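Local structure of chain length determinant protein (Shigella flexneri, 4ZM5) at residues A21-A26 with D220-H225; T90-Q95 with P233-R238; L123-L128 with D213-K218; E141-R146 with K191-R196. The protein probably regulates the chain length of the lipopolysaccharide O antigen, as a membrane-associated polysaccharide chain-length determinant of the Wzz family. The protein carries 1 engineered substitution. All blocks are in the same frame, centred on the assembly; numbering follows the deposited sequence.

Contact 1. Residues A21-A26 with D220-H225; sequences AGYNNA and DDLDIH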
loop_
_atom_site.group_PDB
_atom_site.type_symbol
_atom_site.label_atom_id
_atom_site.label_comp_id
_atom_site.label_asym_id
_atom_site.label_seq_id
_atom_site.Cartn_x
_atom_site.Cartn_y
_atom_site.Cartn_z
ATOM N N ALA B 21 -6.623 9.175 10.649
ATOM C CA ALA B 21 -7.263 9.431 9.354
ATOM C C ALA B 21 -6.344 10.157 8.324
ATOM O O ALA B 21 -6.257 9.701 7.180
ATOM C CB ALA B 21 -8.535 10.219 9.562
ATOM N N GLY B 22 -5.642 11.212 8.765
ATOM C CA GLY B 22 -4.710 12.009 7.967
ATOM C C GLY B 22 -3.494 11.246 7.473
ATOM O O GLY B 22 -3.164 11.314 6.289
ATOM N N TYR B 23 -2.810 10.517 8.383
ATOM C CA TYR B 23 -1.646 9.693 8.041
ATOM C C TYR B 23 -2.080 8.549 7.125
ATOM O O TYR B 23 -1.386 8.244 6.162
ATOM C CB TYR B 23 -0.950 9.131 9.315
ATOM C CG TYR B 23 0.480 8.679 9.086
ATOM C CD1 TYR B 23 1.503 9.606 8.895
ATOM C CD2 TYR B 23 0.809 7.326 9.052
ATOM C CE1 TYR B 23 2.813 9.204 8.644
ATOM C CE2 TYR B 23 2.127 6.907 8.828
ATOM C CZ TYR B 23 3.129 7.855 8.629
ATOM O OH TYR B 23 4.439 7.497 8.377
ATOM N N ASN B 24 -3.254 7.936 7.415
ATOM C CA ASN B 24 -3.789 6.848 6.600
ATOM C C ASN B 24 -4.152 7.363 5.220
ATOM O O ASN B 24 -3.907 6.663 4.234
ATOM C CB ASN B 24 -4.983 6.159 7.267
ATOM C CG ASN B 24 -5.609 5.084 6.414
ATOM O OD1 ASN B 24 -5.067 4.003 6.211
ATOM N ND2 ASN B 24 -6.707 5.413 5.791
ATOM N N ASN B 25 -4.715 8.573 5.135
ATOM C CA ASN B 25 -5.057 9.147 3.830
ATOM C C ASN B 25 -3.779 9.414 3.024
ATOM O O ASN B 25 -3.737 9.082 1.842
ATOM C CB ASN B 25 -5.908 10.416 3.953
ATOM C CG ASN B 25 -6.176 11.052 2.625
ATOM O OD1 ASN B 25 -6.746 10.434 1.722
ATOM N ND2 ASN B 25 -5.664 12.259 2.442
ATOM N N ALA B 26 -2.737 9.967 3.674
ATOM C CA ALA B 26 -1.453 10.229 3.039
ATOM C C ALA B 26 -0.855 8.933 2.513
ATOM O O ALA B 26 -0.444 8.902 1.359
ATOM C CB ALA B 26 -0.507 10.886 4.026
ATOM N N ASP B 220 2.372 19.188 7.943
ATOM C CA ASP B 220 1.664 20.155 8.790
ATOM C C ASP B 220 0.139 20.003 8.697
ATOM O O ASP B 220 -0.552 20.267 9.685
ATOM C CB ASP B 220 2.063 21.591 8.418
ATOM C CG ASP B 220 3.528 21.905 8.641
ATOM O OD1 ASP B 220 3.991 21.793 9.800
ATOM O OD2 ASP B 220 4.208 22.299 7.662
ATOM N N ASP B 221 -0.378 19.573 7.521
ATOM C CA ASP B 221 -1.806 19.352 7.272
ATOM C C ASP B 221 -2.333 18.177 8.088
ATOM O O ASP B 221 -3.448 18.243 8.608
ATOM C CB ASP B 221 -2.083 19.116 5.774
ATOM C CG ASP B 221 -2.199 20.372 4.917
ATOM O OD1 ASP B 221 -2.346 21.480 5.491
ATOM O OD2 ASP B 221 -2.188 20.243 3.671
ATOM N N LEU B 222 -1.529 17.115 8.215
ATOM C CA LEU B 222 -1.930 15.937 8.965
ATOM C C LEU B 222 -1.584 16.052 10.458
ATOM O O LEU B 222 -0.399 16.076 10.854
ATOM C CB LEU B 222 -1.357 14.630 8.381
ATOM C CG LEU B 222 -0.104 14.706 7.521
ATOM C CD1 LEU B 222 1.024 13.870 8.101
ATOM C CD2 LEU B 222 -0.405 14.253 6.129
ATOM N N ASP B 223 -2.659 16.114 11.274
ATOM C CA ASP B 223 -2.607 16.105 12.729
ATOM C C ASP B 223 -2.446 14.641 13.114
ATOM O O ASP B 223 -3.427 13.885 13.145
ATOM C CB ASP B 223 -3.866 16.764 13.357
ATOM C CG ASP B 223 -3.959 16.668 14.877
ATOM O OD1 ASP B 223 -2.978 17.038 15.561
ATOM O OD2 ASP B 223 -5.026 16.259 15.382
ATOM N N ILE B 224 -1.192 14.214 13.292
ATOM C CA ILE B 224 -0.924 12.810 13.578
ATOM C C ILE B 224 -0.554 12.596 15.042
ATOM O O ILE B 224 0.173 13.375 15.660
ATOM C CB ILE B 224 0.086 12.162 12.598
ATOM C CG1 ILE B 224 1.482 12.830 12.653
ATOM C CG2 ILE B 224 -0.507 12.166 11.172
ATOM C CD1 ILE B 224 2.515 12.155 11.826
ATOM N N HIS B 225 -1.126 11.525 15.577
ATOM C CA HIS B 225 -1.020 11.039 16.953
ATOM C C HIS B 225 -0.401 9.644 16.912
ATOM O O HIS B 225 -0.826 8.823 16.118
ATOM C CB HIS B 225 -2.428 11.026 17.616
ATOM C CG HIS B 225 -3.201 12.316 17.464
ATOM N ND1 HIS B 225 -3.218 13.274 18.468
ATOM C CD2 HIS B 225 -3.934 12.773 16.417
ATOM C CE1 HIS B 225 -3.951 14.275 17.998
ATOM N NE2 HIS B 225 -4.411 14.016 16.774
#

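Contact 2. Residues T90-Q95 with P233-R238; sequences TAEGAQ and PTLPIR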
loop_
_atom_site.group_PDB
_atom_site.type_symbol
_atom_site.label_atom_id
_atom_site.label_comp_id
_atom_site.label_asym_id
_atom_site.label_seq_id
_atom_site.Cartn_x
_atom_site.Cartn_y
_atom_site.Cartn_z
ATOM N N THR B 90 8.856 13.136 45.064
ATOM C CA THR B 90 7.614 13.775 45.529
ATOM C C THR B 90 6.480 13.322 44.582
ATOM O O THR B 90 6.795 12.864 43.488
ATOM C CB THR B 90 7.815 15.318 45.601
ATOM O OG1 THR B 90 6.600 15.964 45.970
ATOM C CG2 THR B 90 8.393 15.922 44.309
ATOM N N ALA B 91 5.188 13.401 44.989
ATOM C CA ALA B 91 4.058 12.989 44.129
ATOM C C ALA B 91 3.945 13.865 42.873
ATOM O O ALA B 91 3.760 13.340 41.774
ATOM C CB ALA B 91 2.751 13.047 44.900
ATOM N N GLU B 92 4.019 15.194 43.055
ATOM C CA GLU B 92 3.935 16.210 42.014
ATOM C C GLU B 92 5.086 16.069 41.040
ATOM O O GLU B 92 4.897 16.304 39.850
ATOM C CB GLU B 92 3.955 17.629 42.630
ATOM C CG GLU B 92 2.690 18.036 43.377
ATOM C CD GLU B 92 1.492 18.476 42.548
ATOM O OE1 GLU B 92 1.652 18.741 41.332
ATOM O OE2 GLU B 92 0.389 18.581 43.133
ATOM N N GLY B 93 6.264 15.721 41.569
ATOM C CA GLY B 93 7.491 15.530 40.805
ATOM C C GLY B 93 7.435 14.317 39.915
ATOM O O GLY B 93 7.773 14.409 38.726
ATOM N N ALA B 94 6.993 13.172 40.493
ATOM C CA ALA B 94 6.813 11.897 39.792
ATOM C C ALA B 94 5.879 12.074 38.592
ATOM O O ALA B 94 6.222 11.629 37.494
ATOM C CB ALA B 94 6.256 10.837 40.739
ATOM N N GLN B 95 4.724 12.761 38.795
ATOM C CA GLN B 95 3.720 13.009 37.756
ATOM C C GLN B 95 4.291 13.907 36.672
ATOM O O GLN B 95 4.186 13.575 35.490
ATOM C CB GLN B 95 2.447 13.616 38.352
ATOM C CG GLN B 95 1.352 13.879 37.314
ATOM C CD GLN B 95 0.208 14.653 37.902
ATOM O OE1 GLN B 95 0.356 15.804 38.336
ATOM N NE2 GLN B 95 -0.965 14.048 37.918
ATOM N N PRO B 233 -0.780 10.655 33.217
ATOM C CA PRO B 233 0.021 10.396 34.440
ATOM C C PRO B 233 -0.721 10.754 35.731
ATOM O O PRO B 233 -1.282 11.850 35.862
ATOM C CB PRO B 233 1.274 11.260 34.258
ATOM C CG PRO B 233 1.402 11.414 32.804
ATOM C CD PRO B 233 -0.006 11.466 32.252
ATOM N N THR B 234 -0.790 9.775 36.648
ATOM C CA THR B 234 -1.475 9.935 37.926
ATOM C C THR B 234 -0.673 10.764 38.906
ATOM O O THR B 234 0.550 10.845 38.808
ATOM C CB THR B 234 -1.777 8.585 38.595
ATOM O OG1 THR B 234 -0.565 7.882 38.871
ATOM C CG2 THR B 234 -2.763 7.741 37.823
ATOM N N LEU B 235 -1.383 11.351 39.872
ATOM C CA LEU B 235 -0.820 12.042 41.006
ATOM C C LEU B 235 -0.941 11.051 42.179
ATOM O O LEU B 235 -2.070 10.828 42.645
ATOM C CB LEU B 235 -1.560 13.376 41.266
ATOM C CG LEU B 235 -1.013 14.258 42.388
ATOM C CD1 LEU B 235 0.303 14.889 41.997
ATOM C CD2 LEU B 235 -1.995 15.333 42.733
ATOM N N PRO B 236 0.157 10.343 42.576
ATOM C CA PRO B 236 0.026 9.354 43.662
ATOM C C PRO B 236 -0.418 10.018 44.977
ATOM O O PRO B 236 0.119 11.058 45.369
ATOM C CB PRO B 236 1.421 8.721 43.757
ATOM C CG PRO B 236 2.336 9.669 43.089
ATOM C CD PRO B 236 1.541 10.405 42.063
ATOM N N ILE B 237 -1.446 9.445 45.621
ATOM C CA ILE B 237 -2.043 9.961 46.843
ATOM C C ILE B 237 -1.145 9.603 48.045
ATOM O O ILE B 237 -1.157 10.321 49.045
ATOM C CB ILE B 237 -3.507 9.430 46.968
ATOM C CG1 ILE B 237 -4.388 10.349 47.831
ATOM C CG2 ILE B 237 -3.597 7.949 47.389
ATOM C CD1 ILE B 237 -5.921 10.195 47.600
ATOM N N ARG B 238 -0.336 8.531 47.923
ATOM C CA ARG B 238 0.562 8.056 48.971
ATOM C C ARG B 238 1.817 7.401 48.353
ATOM O O ARG B 238 1.813 7.035 47.171
ATOM C CB ARG B 238 -0.169 7.105 49.942
ATOM C CG ARG B 238 -0.486 5.741 49.382
ATOM C CD ARG B 238 -1.344 4.901 50.320
ATOM N NE ARG B 238 -2.717 5.396 50.503
ATOM C CZ ARG B 238 -3.712 5.253 49.626
ATOM N NH1 ARG B 238 -3.490 4.693 48.436
ATOM N NH2 ARG B 238 -4.919 5.731 49.903
#

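Contact 3. Residues L123-L128 with D213-K218; sequences LGRKNL and DIEKLK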
loop_
_atom_site.group_PDB
_atom_site.type_symbol
_atom_site.label_atom_id
_atom_site.label_comp_id
_atom_site.label_asym_id
_atom_site.label_seq_id
_atom_site.Cartn_x
_atom_site.Cartn_y
_atom_site.Cartn_z
ATOM N N LEU B 123 9.720 7.469 -2.352
ATOM C CA LEU B 123 9.558 6.097 -2.843
ATOM C C LEU B 123 8.314 5.952 -3.734
ATOM O O LEU B 123 8.397 5.324 -4.801
ATOM C CB LEU B 123 9.468 5.132 -1.642
ATOM C CG LEU B 123 9.403 3.613 -1.929
ATOM C CD1 LEU B 123 10.598 3.127 -2.791
ATOM C CD2 LEU B 123 9.361 2.848 -0.634
ATOM N N GLY B 124 7.183 6.501 -3.274
ATOM C CA GLY B 124 5.923 6.504 -4.007
ATOM C C GLY B 124 6.054 7.218 -5.341
ATOM O O GLY B 124 5.611 6.683 -6.358
ATOM N N ARG B 125 6.695 8.421 -5.344
ATOM C CA ARG B 125 6.931 9.226 -6.548
ATOM C C ARG B 125 7.763 8.436 -7.576
ATOM O O ARG B 125 7.345 8.322 -8.730
ATOM C CB ARG B 125 7.617 10.553 -6.216
ATOM C CG ARG B 125 6.653 11.671 -5.921
ATOM C CD ARG B 125 7.340 12.753 -5.117
ATOM N NE ARG B 125 7.610 13.958 -5.900
ATOM C CZ ARG B 125 8.073 15.095 -5.386
ATOM N NH1 ARG B 125 8.326 15.189 -4.084
ATOM N NH2 ARG B 125 8.284 16.146 -6.168
ATOM N N LYS B 126 8.900 7.855 -7.137
ATOM C CA LYS B 126 9.775 7.030 -7.956
ATOM C C LYS B 126 8.974 5.932 -8.649
ATOM O O LYS B 126 9.111 5.776 -9.859
ATOM C CB LYS B 126 10.900 6.416 -7.083
ATOM C CG LYS B 126 11.826 5.394 -7.783
ATOM C CD LYS B 126 12.882 6.032 -8.672
ATOM C CE LYS B 126 13.911 5.025 -9.134
ATOM N NZ LYS B 126 14.980 4.808 -8.116
ATOM N N ASN B 127 8.119 5.200 -7.900
ATOM C CA ASN B 127 7.326 4.093 -8.458
ATOM C C ASN B 127 6.311 4.562 -9.519
ATOM O O ASN B 127 6.186 3.912 -10.568
ATOM C CB ASN B 127 6.611 3.315 -7.340
ATOM C CG ASN B 127 7.535 2.578 -6.379
ATOM O OD1 ASN B 127 8.678 2.203 -6.708
ATOM N ND2 ASN B 127 7.034 2.310 -5.176
ATOM N N LEU B 128 5.626 5.699 -9.256
ATOM C CA LEU B 128 4.634 6.281 -10.167
ATOM C C LEU B 128 5.276 6.896 -11.418
ATOM O O LEU B 128 4.720 6.745 -12.503
ATOM C CB LEU B 128 3.747 7.318 -9.474
ATOM C CG LEU B 128 2.797 6.794 -8.385
ATOM C CD1 LEU B 128 1.893 7.884 -7.930
ATOM C CD2 LEU B 128 1.933 5.621 -8.869
ATOM N N ASP B 213 -1.575 14.217 -6.757
ATOM C CA ASP B 213 -2.123 14.138 -5.409
ATOM C C ASP B 213 -1.020 13.929 -4.361
ATOM O O ASP B 213 -1.180 14.402 -3.240
ATOM C CB ASP B 213 -3.174 13.015 -5.321
ATOM C CG ASP B 213 -4.402 13.174 -6.216
ATOM O OD1 ASP B 213 -4.697 14.322 -6.627
ATOM O OD2 ASP B 213 -5.089 12.159 -6.466
ATOM N N ILE B 214 0.089 13.234 -4.718
ATOM C CA ILE B 214 1.232 13.004 -3.816
ATOM C C ILE B 214 1.936 14.334 -3.568
ATOM O O ILE B 214 2.343 14.618 -2.434
ATOM C CB ILE B 214 2.209 11.912 -4.335
ATOM C CG1 ILE B 214 1.574 10.525 -4.186
ATOM C CG2 ILE B 214 3.565 11.946 -3.586
ATOM C CD1 ILE B 214 2.422 9.368 -4.644
ATOM N N GLU B 215 2.027 15.163 -4.623
ATOM C CA GLU B 215 2.652 16.479 -4.583
ATOM C C GLU B 215 1.886 17.440 -3.670
ATOM O O GLU B 215 2.476 18.399 -3.180
ATOM C CB GLU B 215 2.767 17.043 -6.007
ATOM C CG GLU B 215 4.166 16.871 -6.585
ATOM C CD GLU B 215 4.278 16.379 -8.021
ATOM O OE1 GLU B 215 3.670 17.013 -8.915
ATOM O OE2 GLU B 215 4.968 15.355 -8.252
ATOM N N LYS B 216 0.589 17.164 -3.418
ATOM C CA LYS B 216 -0.298 17.974 -2.568
ATOM C C LYS B 216 -0.157 17.641 -1.074
ATOM O O LYS B 216 -0.670 18.387 -0.239
ATOM C CB LYS B 216 -1.764 17.781 -2.994
ATOM C CG LYS B 216 -2.159 18.518 -4.273
ATOM C CD LYS B 216 -3.222 17.766 -5.067
ATOM C CE LYS B 216 -4.624 18.317 -4.951
ATOM N NZ LYS B 216 -5.597 17.480 -5.709
ATOM N N LEU B 217 0.521 16.528 -0.731
ATOM C CA LEU B 217 0.687 16.089 0.653
ATOM C C LEU B 217 1.684 16.956 1.416
ATOM O O LEU B 217 2.776 17.223 0.916
ATOM C CB LEU B 217 1.133 14.617 0.731
ATOM C CG LEU B 217 0.207 13.541 0.177
ATOM C CD1 LEU B 217 0.938 12.222 0.089
ATOM C CD2 LEU B 217 -1.084 13.395 1.000
ATOM N N LYS B 218 1.300 17.382 2.632
ATOM C CA LYS B 218 2.117 18.185 3.550
ATOM C C LYS B 218 1.944 17.664 4.997
ATOM O O LYS B 218 0.814 17.420 5.426
ATOM C CB LYS B 218 1.768 19.690 3.440
ATOM C CG LYS B 218 2.589 20.626 4.353
ATOM C CD LYS B 218 4.100 20.645 4.030
ATOM C CE LYS B 218 4.939 20.224 5.217
ATOM N NZ LYS B 218 6.351 19.959 4.849
#

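Contact 4. Residues E141-R146 with K191-R196; sequences EQKDLR and KHEATR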
loop_
_atom_site.group_PDB
_atom_site.type_symbol
_atom_site.label_atom_id
_atom_site.label_comp_id
_atom_site.label_asym_id
_atom_site.label_seq_id
_atom_site.Cartn_x
_atom_site.Cartn_y
_atom_site.Cartn_z
ATOM N N GLU B 141 6.092 3.642 -28.962
ATOM C CA GLU B 141 6.526 2.521 -29.793
ATOM C C GLU B 141 5.348 1.965 -30.615
ATOM O O GLU B 141 5.511 1.628 -31.792
ATOM C CB GLU B 141 7.201 1.443 -28.930
ATOM C CG GLU B 141 8.612 1.855 -28.530
ATOM C CD GLU B 141 9.336 1.067 -27.461
ATOM O OE1 GLU B 141 8.660 0.405 -26.641
ATOM O OE2 GLU B 141 10.583 1.166 -27.405
ATOM N N GLN B 142 4.156 1.974 -30.032
ATOM C CA GLN B 142 2.922 1.553 -30.698
ATOM C C GLN B 142 2.548 2.569 -31.795
ATOM O O GLN B 142 2.200 2.172 -32.906
ATOM C CB GLN B 142 1.788 1.397 -29.668
ATOM C CG GLN B 142 1.887 0.125 -28.834
ATOM C CD GLN B 142 0.916 0.074 -27.676
ATOM O OE1 GLN B 142 0.275 1.064 -27.305
ATOM N NE2 GLN B 142 0.797 -1.086 -27.057
ATOM N N LYS B 143 2.665 3.880 -31.494
ATOM C CA LYS B 143 2.430 4.949 -32.476
ATOM C C LYS B 143 3.450 4.836 -33.613
ATOM O O LYS B 143 3.060 4.904 -34.780
ATOM C CB LYS B 143 2.511 6.332 -31.813
ATOM C CG LYS B 143 2.351 7.507 -32.779
ATOM C CD LYS B 143 2.586 8.823 -32.091
ATOM C CE LYS B 143 2.575 10.000 -33.011
ATOM N NZ LYS B 143 2.428 11.264 -32.241
ATOM N N ASP B 144 4.744 4.657 -33.272
ATOM C CA ASP B 144 5.840 4.511 -34.231
ATOM C C ASP B 144 5.618 3.349 -35.171
ATOM O O ASP B 144 5.852 3.519 -36.364
ATOM C CB ASP B 144 7.196 4.367 -33.525
ATOM C CG ASP B 144 7.711 5.666 -32.940
ATOM O OD1 ASP B 144 7.034 6.720 -33.122
ATOM O OD2 ASP B 144 8.785 5.638 -32.298
ATOM N N LEU B 145 5.145 2.187 -34.661
ATOM C CA LEU B 145 4.836 1.014 -35.494
ATOM C C LEU B 145 3.756 1.373 -36.523
ATOM O O LEU B 145 3.974 1.149 -37.714
ATOM C CB LEU B 145 4.409 -0.178 -34.628
ATOM C CG LEU B 145 3.788 -1.379 -35.342
ATOM C CD1 LEU B 145 4.808 -2.104 -36.207
ATOM C CD2 LEU B 145 3.162 -2.321 -34.365
ATOM N N ARG B 146 2.665 2.015 -36.080
ATOM C CA ARG B 146 1.560 2.424 -36.938
ATOM C C ARG B 146 2.021 3.377 -38.030
ATOM O O ARG B 146 1.622 3.173 -39.174
ATOM C CB ARG B 146 0.398 3.021 -36.134
ATOM C CG ARG B 146 -0.941 3.078 -36.907
ATOM C CD ARG B 146 -1.159 1.851 -37.791
ATOM N NE ARG B 146 -2.560 1.628 -38.115
ATOM C CZ ARG B 146 -3.067 0.454 -38.474
ATOM N NH1 ARG B 146 -2.285 -0.612 -38.577
ATOM N NH2 ARG B 146 -4.363 0.335 -38.726
ATOM N N LYS B 191 2.355 13.276 -42.818
ATOM C CA LYS B 191 2.640 14.720 -42.664
ATOM C C LYS B 191 2.223 15.213 -41.266
ATOM O O LYS B 191 2.833 16.159 -40.745
ATOM C CB LYS B 191 1.933 15.575 -43.740
ATOM C CG LYS B 191 2.443 15.413 -45.163
ATOM C CD LYS B 191 1.474 16.090 -46.160
ATOM C CE LYS B 191 1.509 15.518 -47.568
ATOM N NZ LYS B 191 2.610 16.085 -48.387
ATOM N N HIS B 192 1.201 14.562 -40.657
ATOM C CA HIS B 192 0.682 14.949 -39.344
ATOM C C HIS B 192 1.043 13.975 -38.250
ATOM O O HIS B 192 0.502 14.069 -37.141
ATOM C CB HIS B 192 -0.825 15.142 -39.404
ATOM C CG HIS B 192 -1.183 16.348 -40.210
ATOM N ND1 HIS B 192 -0.853 17.620 -39.781
ATOM C CD2 HIS B 192 -1.766 16.431 -41.426
ATOM C CE1 HIS B 192 -1.276 18.434 -40.729
ATOM N NE2 HIS B 192 -1.841 17.764 -41.733
ATOM N N GLU B 193 2.024 13.100 -38.541
ATOM C CA GLU B 193 2.566 12.071 -37.659
ATOM C C GLU B 193 2.736 12.615 -36.257
ATOM O O GLU B 193 2.299 11.975 -35.312
ATOM C CB GLU B 193 3.918 11.559 -38.231
ATOM C CG GLU B 193 4.901 10.925 -37.242
ATOM C CD GLU B 193 5.818 11.864 -36.473
ATOM O OE1 GLU B 193 6.239 12.899 -37.042
ATOM O OE2 GLU B 193 6.086 11.576 -35.283
ATOM N N ALA B 194 3.345 13.816 -36.135
ATOM C CA ALA B 194 3.675 14.455 -34.867
ATOM C C ALA B 194 2.457 14.758 -34.029
ATOM O O ALA B 194 2.524 14.583 -32.821
ATOM C CB ALA B 194 4.468 15.725 -35.107
ATOM N N THR B 195 1.354 15.193 -34.642
ATOM C CA THR B 195 0.175 15.590 -33.878
ATOM C C THR B 195 -0.822 14.436 -33.667
ATOM O O THR B 195 -1.867 14.649 -33.045
ATOM C CB THR B 195 -0.476 16.829 -34.490
ATOM O OG1 THR B 195 -0.641 16.633 -35.893
ATOM C CG2 THR B 195 0.325 18.098 -34.213
ATOM N N ARG B 196 -0.481 13.216 -34.089
ATOM C CA ARG B 196 -1.333 12.048 -33.862
ATOM C C ARG B 196 -1.301 11.701 -32.358
ATOM O O ARG B 196 -0.214 11.469 -31.831
ATOM C CB ARG B 196 -0.847 10.868 -34.717
ATOM C CG ARG B 196 -1.624 9.581 -34.510
ATOM C CD ARG B 196 -1.023 8.525 -35.401
ATOM N NE ARG B 196 -1.784 7.276 -35.391
ATOM C CZ ARG B 196 -2.499 6.805 -36.413
ATOM N NH1 ARG B 196 -2.580 7.491 -37.555
ATOM N NH2 ARG B 196 -3.154 5.658 -36.295
HETATM O O HOH W 1 5.898 11.356 -32.327
#

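Contact 1. Residues A21-A26 with D220-H225
Helix 17-31 comes nearest the irregular chain of 220-225 at Gly22 and Leu222, whose CA atoms lie 4.9 Å apart, and the helix is kinked here, where the N atoms of Gly22 and Tyr23 make no bond to the preceding turn. Gly22, without a side chain, lies close against the other backbone. Leu222 fills the approach, its CD2 resting 4.0 Å from Gly22 O and, one turn further on, 4.0 Å from Ala26 CB. Its other methyl, CD1, sits at the edge of the Tyr23 ring and near its plane, 4.4 Å from Tyr23 CD1. In Wzz proteins the long helix rises from a membrane-proximal alpha/beta domain, and here the chain returning to that domain runs beside helix 17-31; Leu113 and Leu117 of helix 91-159 pack against both segments. Ile224 supplies the second apolar contact. Its CG2 reaches 3.6 Å from Tyr23 CB, while its CD1 comes to 4.0 Å from Tyr23 CD1. Swung opposite its own backbone nitrogen (chi1 -161°), the Tyr23 ring is carried past Ile224 at a slant. No hydrogen bond joins the segments. Between Leu222 and Ile224 in sequence, Asp223 turns away from the helix, and its OD2 accepts a 2.7 Å hydrogen bond from His225 NE2, met from above the carboxylate plane.

Contact 2. Residues T90-Q95 with P233-R238
Ala91, in the first turn of helix 91-159, puts its CB 3.3 Å from Pro236 O and 3.9 Å from Pro236 CG, so the methyl rests against both the carbonyl and the ring of one residue. Glu92 starts out away from the loop, but its chain bends back at chi2 (-78°) and brings the carboxylate slantwise over Leu235, with Glu92 CD 3.8 Å from Leu235 CD1. That same methyl also touches the backbone of the preceding helix residue, at Ala91 O. Gln95 makes the polar link. Its chain is fully extended as far as CD, with chi1 -179°, and reaches across the loop past Thr234 O, which lies 3.4 Å from Gln95 CB. At the far end Gln95 NE2 donates to Pro233 O over 3.0 Å, from above the carbonyl plane and with the N-H bent to 148°. Leu235 CB packs on this amide, 3.5 Å from Gln95 NE2. Pro233 CB in turn meets the aliphatic part of Gln95. Behind the contact lies strand 6-13, where Trp6 touches Ala91 and Ser8 and Thr9 hydrogen-bond Thr234; the loop runs beside this strand, and both pack against the start of helix 91-159.

Contact 3. Residues L123-L128 with D213-K218
Ile214 and Leu128 each set their leading branch opposite the carbonyl carbon (chi1 -73° and -67°), which sends Ile214 CD1 and Leu128 CD1 to meet at 3.6 Å. This joins the middle of helix 91-159 to the later part of helix 202-215, the descending arm of the extended helical hairpin that distinguishes Wzz proteins. The backbones stay well apart, with 7.4 Å between the CA atoms of Arg125 and Ile214, and side chains bridge the interval. Ile214 CD1 also lies 4.3 Å from Gly124 C, against the backbone of the long helix. The other branch of the isoleucine, CG2, packs at 3.9 Å against Arg125 CG, so Ile214 is gripped by a leucine at one methyl and by the aliphatic part of an arginine at the other. Leu211 adds contacts to both Arg125 and Leu128, and Val29 of helix 17-31 packs on Ile214, which is buried. Next to Ile214 in sequence, Asp213 forms a salt bridge with Arg133 of the second subunit. Towards the surface the contact becomes polar. Arg125 bends at chi3 and Glu215 at chi2, and the two chains cross at about a right angle. Glu215 CG lies over one face of the guanidinium, whose plane is turned 53° from the carboxylate, and Arg125 NE reaches Glu215 OE2 in a long salt bridge of 3.8 Å.

Contact 4. Residues E141-R146 with K191-R196
The helical turns of 141-146 face a short 3-10 turn at 193-195, and the nearest CA atoms, those of Lys143 and Arg196, are still 8.2 Å apart. Lys143 spans that distance with a fully extended chain (chi1 177°), delivering its ammonium group to backbone carbonyls around the end of the turn. Lys143 NZ donates a 2.7 Å hydrogen bond to Arg196 O, lying in the carbonyl plane, and a weak one of 3.4 Å to Ala194 O. Lys143 CE packs beside them, 3.0 Å from Glu193 O and 3.9 Å from Arg196 CB. A water ties in the acidic side chain: it donates to Glu193 OE2 and accepts a weak bond from Lys143 NZ. Beside the lysine, the two arginines cross obliquely, with Arg146 CG 3.5 Å from Arg196 NH2 and the guanidinium planes 69° apart. Asp176 of the second subunit makes salt bridges with both, which probably offsets the nearness of the like charges; Arg146 also donates to Val173 O and Gln149 OE1. A lysine collecting carbonyls at the C-terminal end of a 3-10 turn thus sits beside an intersubunit arginine-carboxylate cluster, on the distal part of the helical hairpin of a Wzz oligomer.

Overall arrangement
From the N terminus, helix 17-31 opens contact 1; helix 91-159 then opens contact 2 at its start and contacts 3 and 4 further along. On the way back, the loop after helix 183-191 closes contact 4, helix 202-215 and the residues following it close contact 3, the loop before strand 228-229 closes contact 1, and the loop after that strand closes contact 2. Contact 4 is therefore nested in contact 3, and contact 3 within both contacts 1 and 2, which cross each other. Contacts 2 and 4 lie on opposite sides of the chain's centre, their own centres about 77 Å apart. Contacts 1 and 3 touch, through Ala26 and Leu217. All four reach the second subunit.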